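PDB 3E96: dihydrodipicolinate synthase from Bacillus clausii KSM-K16, which probably catalyses the condensation of pyruvate with aspartate semialdehyde to 4-hydroxy-tetrahydrodipicolinate, a step of lysine biosynthesis. Local coordinates for residues P19-R24 / G28-H33; W199-W204 / V224-A229. All blocks are in the same frame, centred on the assembly; numbering follows the deposited sequence.

Contact 1: P19-R24 / G28-H33; sequences PITPFR and GSIDWH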
ATOM      1  N   PRO B  19      13.385 -13.867   2.917  1.00 12.21           N
ATOM      2  CA  PRO B  19      12.714 -15.031   3.494  1.00 11.44           C
ATOM      3  C   PRO B  19      11.211 -14.897   3.620  1.00 12.19           C
ATOM      4  O   PRO B  19      10.686 -13.803   3.817  1.00 12.51           O
ATOM      5  CB  PRO B  19      13.371 -15.148   4.862  1.00 12.03           C
ATOM      6  CG  PRO B  19      13.491 -13.691   5.260  1.00 11.41           C
ATOM      7  CD  PRO B  19      13.981 -13.024   3.973  1.00 11.53           C
ATOM      8  N   ILE B  20      10.522 -16.024   3.494  1.00 11.25           N
ATOM      9  CA  ILE B  20       9.081 -16.036   3.673  1.00 11.37           C
ATOM     10  C   ILE B  20       8.865 -16.040   5.184  1.00 12.92           C
ATOM     11  O   ILE B  20       9.797 -16.302   5.953  1.00 13.50           O
ATOM     12  CB  ILE B  20       8.440 -17.337   3.151  1.00 12.78           C
ATOM     13  CG1 ILE B  20       9.130 -18.539   3.811  1.00 13.31           C
ATOM     14  CG2 ILE B  20       8.527 -17.402   1.647  1.00 11.94           C
ATOM     15  CD1 ILE B  20       8.291 -19.813   3.827  1.00 16.38           C
ATOM     16  N   THR B  21       7.643 -15.735   5.604  1.00 12.48           N
ATOM     17  CA  THR B  21       7.282 -15.803   7.013  1.00 12.18           C
ATOM     18  C   THR B  21       6.269 -16.947   7.040  1.00 13.43           C
ATOM     19  O   THR B  21       5.126 -16.792   6.601  1.00 10.97           O
ATOM     20  CB  THR B  21       6.592 -14.523   7.526  1.00 13.51           C
ATOM     21  OG1 THR B  21       7.466 -13.399   7.353  1.00 11.37           O
ATOM     22  CG2 THR B  21       6.258 -14.669   9.013  1.00 12.35           C
ATOM     23  N   PRO B  22       6.686 -18.128   7.526  1.00 14.13           N
ATOM     24  CA  PRO B  22       5.777 -19.278   7.585  1.00 14.79           C
ATOM     25  C   PRO B  22       4.572 -18.998   8.476  1.00 14.67           C
ATOM     26  O   PRO B  22       4.736 -18.585   9.621  1.00 14.88           O
ATOM     27  CB  PRO B  22       6.658 -20.392   8.163  1.00 14.12           C
ATOM     28  CG  PRO B  22       8.048 -19.980   7.760  1.00 15.39           C
ATOM     29  CD  PRO B  22       8.030 -18.494   8.000  1.00 14.55           C
ATOM     30  N   PHE B  23       3.367 -19.213   7.951  1.00 15.01           N
ATOM     31  CA  PHE B  23       2.152 -18.999   8.732  1.00 15.74           C
ATOM     32  C   PHE B  23       1.397 -20.320   8.828  1.00 15.98           C
ATOM     33  O   PHE B  23       1.288 -21.047   7.839  1.00 15.28           O
ATOM     34  CB  PHE B  23       1.230 -17.966   8.074  1.00 14.66           C
ATOM     35  CG  PHE B  23       1.816 -16.589   7.967  1.00 12.96           C
ATOM     36  CD1 PHE B  23       2.285 -15.924   9.093  1.00 14.10           C
ATOM     37  CD2 PHE B  23       1.850 -15.933   6.735  1.00 13.85           C
ATOM     38  CE1 PHE B  23       2.778 -14.621   8.999  1.00 13.79           C
ATOM     39  CE2 PHE B  23       2.340 -14.634   6.629  1.00 14.24           C
ATOM     40  CZ  PHE B  23       2.805 -13.975   7.762  1.00 14.89           C
ATOM     41  N   ARG B  24       0.869 -20.620  10.011  1.00 17.86           N
ATOM     42  CA  ARG B  24       0.119 -21.857  10.211  1.00 19.27           C
ATOM     43  C   ARG B  24      -1.235 -21.811   9.521  1.00 19.65           C
ATOM     44  O   ARG B  24      -1.931 -20.800   9.568  1.00 18.60           O
ATOM     45  CB  ARG B  24      -0.092 -22.120  11.701  1.00 18.90           C
ATOM     46  CG  ARG B  24       1.193 -22.326  12.475  1.00 19.12           C
ATOM     47  CD  ARG B  24       0.911 -22.907  13.850  1.00 21.30           C
ATOM     48  NE  ARG B  24       2.143 -23.288  14.535  1.00 21.16           N
ATOM     49  CZ  ARG B  24       2.964 -22.433  15.135  1.00 22.21           C
ATOM     50  NH1 ARG B  24       2.689 -21.134  15.144  1.00 20.98           N
ATOM     51  NH2 ARG B  24       4.064 -22.879  15.724  1.00 22.71           N
ATOM     52  N   GLY B  28      -3.162 -19.072  11.260  1.00 20.26           N
ATOM     53  CA  GLY B  28      -2.396 -18.006  10.635  1.00 19.02           C
ATOM     54  C   GLY B  28      -1.235 -17.464  11.455  1.00 18.80           C
ATOM     55  O   GLY B  28      -0.599 -16.488  11.060  1.00 16.84           O
ATOM     56  N   SER B  29      -0.943 -18.088  12.593  1.00 17.33           N
ATOM     57  CA  SER B  29       0.156 -17.620  13.434  1.00 17.31           C
ATOM     58  C   SER B  29       1.500 -17.968  12.806  1.00 16.32           C
ATOM     59  O   SER B  29       1.603 -18.880  11.989  1.00 16.43           O
ATOM     60  CB  SER B  29       0.069 -18.236  14.835  1.00 18.69           C
ATOM     61  OG  SER B  29       0.223 -19.643  14.786  1.00 19.59           O
ATOM     62  N   ILE B  30       2.532 -17.226  13.188  1.00 15.94           N
ATOM     63  CA  ILE B  30       3.871 -17.458  12.666  1.00 15.48           C
ATOM     64  C   ILE B  30       4.495 -18.694  13.319  1.00 16.18           C
ATOM     65  O   ILE B  30       4.438 -18.858  14.539  1.00 16.25           O
ATOM     66  CB  ILE B  30       4.787 -16.242  12.947  1.00 14.43           C
ATOM     67  CG1 ILE B  30       4.192 -14.985  12.296  1.00 13.95           C
ATOM     68  CG2 ILE B  30       6.186 -16.504  12.413  1.00 15.07           C
ATOM     69  CD1 ILE B  30       4.938 -13.711  12.634  1.00 15.04           C
ATOM     70  N   ASP B  31       5.062 -19.576  12.501  1.00 16.33           N
ATOM     71  CA  ASP B  31       5.727 -20.759  13.031  1.00 16.72           C
ATOM     72  C   ASP B  31       7.206 -20.417  12.973  1.00 16.54           C
ATOM     73  O   ASP B  31       7.834 -20.512  11.918  1.00 16.88           O
ATOM     74  CB  ASP B  31       5.456 -21.993  12.173  1.00 16.13           C
ATOM     75  CG  ASP B  31       6.020 -23.259  12.794  1.00 18.71           C
ATOM     76  OD1 ASP B  31       7.175 -23.224  13.269  1.00 17.98           O
ATOM     77  OD2 ASP B  31       5.311 -24.289  12.801  1.00 20.54           O
ATOM     78  N   TRP B  32       7.755 -20.009  14.111  1.00 16.42           N
ATOM     79  CA  TRP B  32       9.152 -19.620  14.179  1.00 18.18           C
ATOM     80  C   TRP B  32      10.116 -20.773  13.939  1.00 19.44           C
ATOM     81  O   TRP B  32      11.254 -20.555  13.526  1.00 19.54           O
ATOM     82  CB  TRP B  32       9.438 -18.948  15.520  1.00 16.86           C
ATOM     83  CG  TRP B  32       8.701 -17.652  15.689  1.00 16.94           C
ATOM     84  CD1 TRP B  32       7.764 -17.359  16.638  1.00 17.74           C
ATOM     85  CD2 TRP B  32       8.845 -16.469  14.889  1.00 16.23           C
ATOM     86  NE1 TRP B  32       7.316 -16.066  16.482  1.00 17.77           N
ATOM     87  CE2 TRP B  32       7.963 -15.498  15.415  1.00 17.73           C
ATOM     88  CE3 TRP B  32       9.634 -16.136  13.777  1.00 15.59           C
ATOM     89  CZ2 TRP B  32       7.848 -14.211  14.871  1.00 18.04           C
ATOM     90  CZ3 TRP B  32       9.519 -14.854  13.235  1.00 15.31           C
ATOM     91  CH2 TRP B  32       8.632 -13.911  13.785  1.00 16.83           C
ATOM     92  N   HIS B  33       9.674 -21.999  14.208  1.00 21.20           N
ATOM     93  CA  HIS B  33      10.533 -23.149  13.967  1.00 22.15           C
ATOM     94  C   HIS B  33      10.729 -23.243  12.460  1.00 21.15           C
ATOM     95  O   HIS B  33      11.843 -23.450  11.972  1.00 20.47           O
ATOM     96  CB  HIS B  33       9.886 -24.435  14.487  1.00 26.78           C
ATOM     97  CG  HIS B  33      10.718 -25.659  14.257  1.00 33.04           C
ATOM     98  ND1 HIS B  33      11.992 -25.797  14.766  1.00 35.92           N
ATOM     99  CD2 HIS B  33      10.464 -26.794  13.565  1.00 35.03           C
ATOM    100  CE1 HIS B  33      12.488 -26.965  14.396  1.00 36.39           C
ATOM    101  NE2 HIS B  33      11.581 -27.589  13.666  1.00 36.61           N
TER
HETATM  102  O   HOH W   1       6.255 -20.847  16.651  1.00 21.12           O

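Contact 2: W199-W204 / V224-A229; sequences WAPFFW and VEMLEA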
ATOM      1  N   TRP B 199      14.860 -10.625 -14.160  1.00 10.98           N
ATOM      2  CA  TRP B 199      15.421  -9.367 -14.631  1.00 11.33           C
ATOM      3  C   TRP B 199      16.901  -9.127 -14.347  1.00 11.65           C
ATOM      4  O   TRP B 199      17.517  -8.252 -14.958  1.00 10.94           O
ATOM      5  CB  TRP B 199      14.597  -8.203 -14.062  1.00 12.24           C
ATOM      6  CG  TRP B 199      13.199  -8.188 -14.594  1.00 14.74           C
ATOM      7  CD1 TRP B 199      12.107  -8.821 -14.072  1.00 14.49           C
ATOM      8  CD2 TRP B 199      12.760  -7.561 -15.803  1.00 13.75           C
ATOM      9  NE1 TRP B 199      11.013  -8.627 -14.888  1.00 15.07           N
ATOM     10  CE2 TRP B 199      11.388  -7.858 -15.956  1.00 15.49           C
ATOM     11  CE3 TRP B 199      13.396  -6.777 -16.775  1.00 15.28           C
ATOM     12  CZ2 TRP B 199      10.639  -7.398 -17.045  1.00 14.65           C
ATOM     13  CZ3 TRP B 199      12.651  -6.320 -17.859  1.00 14.34           C
ATOM     14  CH2 TRP B 199      11.286  -6.633 -17.983  1.00 13.96           C
ATOM     15  N   ALA B 200      17.470  -9.909 -13.438  1.00 12.08           N
ATOM     16  CA  ALA B 200      18.870  -9.753 -13.053  1.00 13.23           C
ATOM     17  C   ALA B 200      19.894  -9.685 -14.191  1.00 11.95           C
ATOM     18  O   ALA B 200      20.785  -8.840 -14.167  1.00 12.48           O
ATOM     19  CB  ALA B 200      19.263 -10.864 -12.065  1.00 12.52           C
ATOM     20  N   PRO B 201      19.796 -10.575 -15.197  1.00 12.90           N
ATOM     21  CA  PRO B 201      20.784 -10.507 -16.283  1.00 12.81           C
ATOM     22  C   PRO B 201      20.783  -9.169 -17.023  1.00 12.59           C
ATOM     23  O   PRO B 201      21.838  -8.630 -17.361  1.00 12.58           O
ATOM     24  CB  PRO B 201      20.385 -11.672 -17.192  1.00 12.52           C
ATOM     25  CG  PRO B 201      19.756 -12.653 -16.232  1.00 12.75           C
ATOM     26  CD  PRO B 201      18.921 -11.751 -15.350  1.00 12.25           C
ATOM     27  N   PHE B 202      19.592  -8.642 -17.269  1.00 11.17           N
ATOM     28  CA  PHE B 202      19.439  -7.375 -17.973  1.00 11.24           C
ATOM     29  C   PHE B 202      19.925  -6.200 -17.123  1.00 11.72           C
ATOM     30  O   PHE B 202      20.622  -5.312 -17.618  1.00 13.51           O
ATOM     31  CB  PHE B 202      17.975  -7.207 -18.364  1.00 12.16           C
ATOM     32  CG  PHE B 202      17.426  -8.384 -19.130  1.00 12.30           C
ATOM     33  CD1 PHE B 202      17.705  -8.540 -20.488  1.00 12.41           C
ATOM     34  CD2 PHE B 202      16.676  -9.363 -18.482  1.00 13.45           C
ATOM     35  CE1 PHE B 202      17.249  -9.654 -21.193  1.00 13.33           C
ATOM     36  CE2 PHE B 202      16.211 -10.490 -19.176  1.00 14.09           C
ATOM     37  CZ  PHE B 202      16.499 -10.637 -20.534  1.00 14.23           C
ATOM     38  N   PHE B 203      19.556  -6.193 -15.848  1.00 11.28           N
ATOM     39  CA  PHE B 203      19.998  -5.134 -14.948  1.00 12.16           C
ATOM     40  C   PHE B 203      21.513  -5.205 -14.783  1.00 12.19           C
ATOM     41  O   PHE B 203      22.185  -4.176 -14.729  1.00 11.98           O
ATOM     42  CB  PHE B 203      19.354  -5.284 -13.562  1.00 12.12           C
ATOM     43  CG  PHE B 203      18.001  -4.656 -13.439  1.00 13.64           C
ATOM     44  CD1 PHE B 203      16.937  -5.102 -14.216  1.00 11.12           C
ATOM     45  CD2 PHE B 203      17.783  -3.625 -12.522  1.00 13.30           C
ATOM     46  CE1 PHE B 203      15.668  -4.533 -14.083  1.00 14.20           C
ATOM     47  CE2 PHE B 203      16.522  -3.048 -12.379  1.00 14.48           C
ATOM     48  CZ  PHE B 203      15.459  -3.503 -13.162  1.00 12.47           C
ATOM     49  N   TRP B 204      22.050  -6.422 -14.700  1.00 13.37           N
ATOM     50  CA  TRP B 204      23.490  -6.597 -14.514  1.00 14.04           C
ATOM     51  C   TRP B 204      24.272  -5.940 -15.643  1.00 14.87           C
ATOM     52  O   TRP B 204      25.238  -5.212 -15.399  1.00 14.52           O
ATOM     53  CB  TRP B 204      23.843  -8.086 -14.425  1.00 14.27           C
ATOM     54  CG  TRP B 204      25.212  -8.343 -13.866  1.00 17.73           C
ATOM     55  CD1 TRP B 204      26.399  -8.321 -14.543  1.00 20.03           C
ATOM     56  CD2 TRP B 204      25.535  -8.627 -12.498  1.00 18.95           C
ATOM     57  NE1 TRP B 204      27.442  -8.576 -13.680  1.00 20.91           N
ATOM     58  CE2 TRP B 204      26.939  -8.767 -12.419  1.00 20.78           C
ATOM     59  CE3 TRP B 204      24.773  -8.778 -11.332  1.00 18.76           C
ATOM     60  CZ2 TRP B 204      27.598  -9.049 -11.214  1.00 21.84           C
ATOM     61  CZ3 TRP B 204      25.428  -9.060 -10.135  1.00 21.30           C
ATOM     62  CH2 TRP B 204      26.826  -9.192 -10.088  1.00 20.36           C
ATOM     63  N   VAL B 224      22.483 -18.754  -6.621  1.00 16.64           N
ATOM     64  CA  VAL B 224      23.934 -18.647  -6.532  1.00 17.14           C
ATOM     65  C   VAL B 224      24.579 -18.895  -7.893  1.00 16.59           C
ATOM     66  O   VAL B 224      25.537 -18.222  -8.261  1.00 15.34           O
ATOM     67  CB  VAL B 224      24.514 -19.651  -5.500  1.00 16.75           C
ATOM     68  CG1 VAL B 224      26.038 -19.637  -5.557  1.00 17.60           C
ATOM     69  CG2 VAL B 224      24.054 -19.272  -4.098  1.00 18.41           C
ATOM     70  N   GLU B 225      24.049 -19.858  -8.641  1.00 17.64           N
ATOM     71  CA  GLU B 225      24.594 -20.159  -9.960  1.00 19.72           C
ATOM     72  C   GLU B 225      24.486 -18.942 -10.876  1.00 18.73           C
ATOM     73  O   GLU B 225      25.410 -18.653 -11.637  1.00 17.07           O
ATOM     74  CB  GLU B 225      23.854 -21.337 -10.599  1.00 22.84           C
ATOM     75  CG  GLU B 225      23.909 -22.624  -9.796  1.00 30.42           C
ATOM     76  CD  GLU B 225      23.202 -23.773 -10.494  1.00 34.72           C
ATOM     77  OE1 GLU B 225      22.887 -24.779  -9.815  1.00 38.68           O
ATOM     78  OE2 GLU B 225      22.968 -23.674 -11.719  1.00 35.28           O
ATOM     79  N   MET B 226      23.362 -18.229 -10.801  1.00 16.93           N
ATOM     80  CA  MET B 226      23.174 -17.051 -11.644  1.00 16.25           C
ATOM     81  C   MET B 226      24.157 -15.957 -11.258  1.00 15.86           C
ATOM     82  O   MET B 226      24.753 -15.325 -12.128  1.00 16.06           O
ATOM     83  CB  MET B 226      21.739 -16.502 -11.541  1.00 14.54           C
ATOM     84  CG  MET B 226      21.504 -15.252 -12.418  1.00 17.86           C
ATOM     85  SD  MET B 226      19.791 -14.608 -12.483  1.00 11.62           S
ATOM     86  CE  MET B 226      19.102 -15.678 -13.786  1.00 14.59           C
ATOM     87  N   LEU B 227      24.320 -15.728  -9.956  1.00 14.84           N
ATOM     88  CA  LEU B 227      25.235 -14.693  -9.485  1.00 16.63           C
ATOM     89  C   LEU B 227      26.660 -14.979  -9.939  1.00 16.98           C
ATOM     90  O   LEU B 227      27.358 -14.088 -10.415  1.00 15.86           O
ATOM     91  CB  LEU B 227      25.215 -14.593  -7.955  1.00 15.73           C
ATOM     92  CG  LEU B 227      26.167 -13.545  -7.362  1.00 17.87           C
ATOM     93  CD1 LEU B 227      25.673 -12.140  -7.703  1.00 17.55           C
ATOM     94  CD2 LEU B 227      26.258 -13.719  -5.849  1.00 18.97           C
ATOM     95  N   GLU B 228      27.093 -16.226  -9.791  1.00 17.30           N
ATOM     96  CA  GLU B 228      28.450 -16.582 -10.181  1.00 20.49           C
ATOM     97  C   GLU B 228      28.656 -16.452 -11.689  1.00 19.51           C
ATOM     98  O   GLU B 228      29.687 -15.950 -12.133  1.00 20.93           O
ATOM     99  CB  GLU B 228      28.775 -17.996  -9.705  1.00 22.00           C
ATOM    100  CG  GLU B 228      28.540 -18.165  -8.209  1.00 26.37           C
ATOM    101  CD  GLU B 228      29.134 -19.438  -7.652  1.00 29.14           C
ATOM    102  OE1 GLU B 228      28.972 -20.500  -8.288  1.00 31.29           O
ATOM    103  OE2 GLU B 228      29.752 -19.376  -6.567  1.00 31.05           O
ATOM    104  N   ALA B 229      27.670 -16.888 -12.469  1.00 19.03           N
ATOM    105  CA  ALA B 229      27.759 -16.797 -13.923  1.00 18.82           C
ATOM    106  C   ALA B 229      27.867 -15.333 -14.342  1.00 18.92           C
ATOM    107  O   ALA B 229      28.678 -14.982 -15.199  1.00 19.59           O
ATOM    108  CB  ALA B 229      26.530 -17.444 -14.572  1.00 18.32           C
TER

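Contact 1: P19-R24 / G28-H33
R24 lays its guanidinium group over the carboxylate of D31, the two planes only 23° apart and the side chains crossing at about a right angle. Charge alone makes this salt bridge, since D31 OD2 lies 3.5 Å from R24 NH2 but well out of the guanidinium plane. The N-H groups look elsewhere: R24 NH1 reaches S29 OG at 2.9 Å and, weakly, the carbonyl of I30, while NH2 donates to a water that also accepts from W32 N. An extended chain from CG to NE (chi3 172°) carries the group this far along S29, whose hydroxyl also bonds to D27. D31 CG stands anti to the backbone N (chi1 -174°), and OD1 caps H34 N, making D31 the N-cap of helix 32-43. The segments belong to the loop that leads from strand 15-17 to helix 32-43, the first strand and first helix of the TIM barrel, with F23 and I30 joined by a single beta bridge. R24 N donates to S29 O at 2.7 Å, and D31 N to P22 O at 3.1 Å. F23 and I30, both buried, lie side by side, pointing the same way, and I30 CG1 meets the ring edge at F23 CE1, 3.6 Å away. I30 CG2 sits 3.9 Å from T21 CG2; the T21 hydroxyl is bonded to E70 and S57 O.

Contact 2: W199-W204 / V224-A229
M226 reaches across from helix 220-231 to the first turn of helix 200-206, where its thioether end meets A200 and P201. All the contacts between these segments are apolar, and they fall into two kinds. The first is thioether against small aliphatic groups. M226 SD stands 3.8 Å from A200 CB, and the terminal methyl M226 CE lies 3.9 Å from P201 CG, so sulfur and methyl touch successive residues. The side chain is extended through chi1 and chi2 and then bends at chi3 (-84°), which turns CE aside to the proline ring; the side chains of M226 and P201 cross at about a right angle. The second kind is methyl against aromatic ring. L227 sends its CD1 branch to the six-membered ring of W204, 3.9 Å from W204 CZ3 and 4.0 Å from W204 CH2, in an oblique approach.

The axes of segments 200-204 and 224-229 lie 24° from parallel and approach to 11.2 Å. The helices they belong to are consecutive outer helices of the beta/alpha barrel, following strands 190-193 and 210-213. Helix 235-252 adds V238 and W242 against P201. With no hydrogen bond or salt bridge between the two segments, their association rests on dispersion and the burial of apolar surface, and no directional bond joins them.

Contact 1 precedes contact 2 along the chain, and the pair lie on opposite sides of the chain's centre, their own centres 29 Å apart and their nearest atoms about 14 Å apart. Both belong to one closed eight-stranded parallel barrel. Contact 1 lies in the link from strand 15-17, the first, to helix 32-43, whereas contact 2 joins helices 200-206 and 220-231, which follow the seventh and eighth strands; because the barrel closes, strand 210-213 comes next to strand 15-17. The side chain of T21 lies about 8 Å from that of T56, predicted to bind pyruvate. Contact 1 is thus near the predicted pyruvate site, contact 2 in the outer helical layer, remote from the predicted sites.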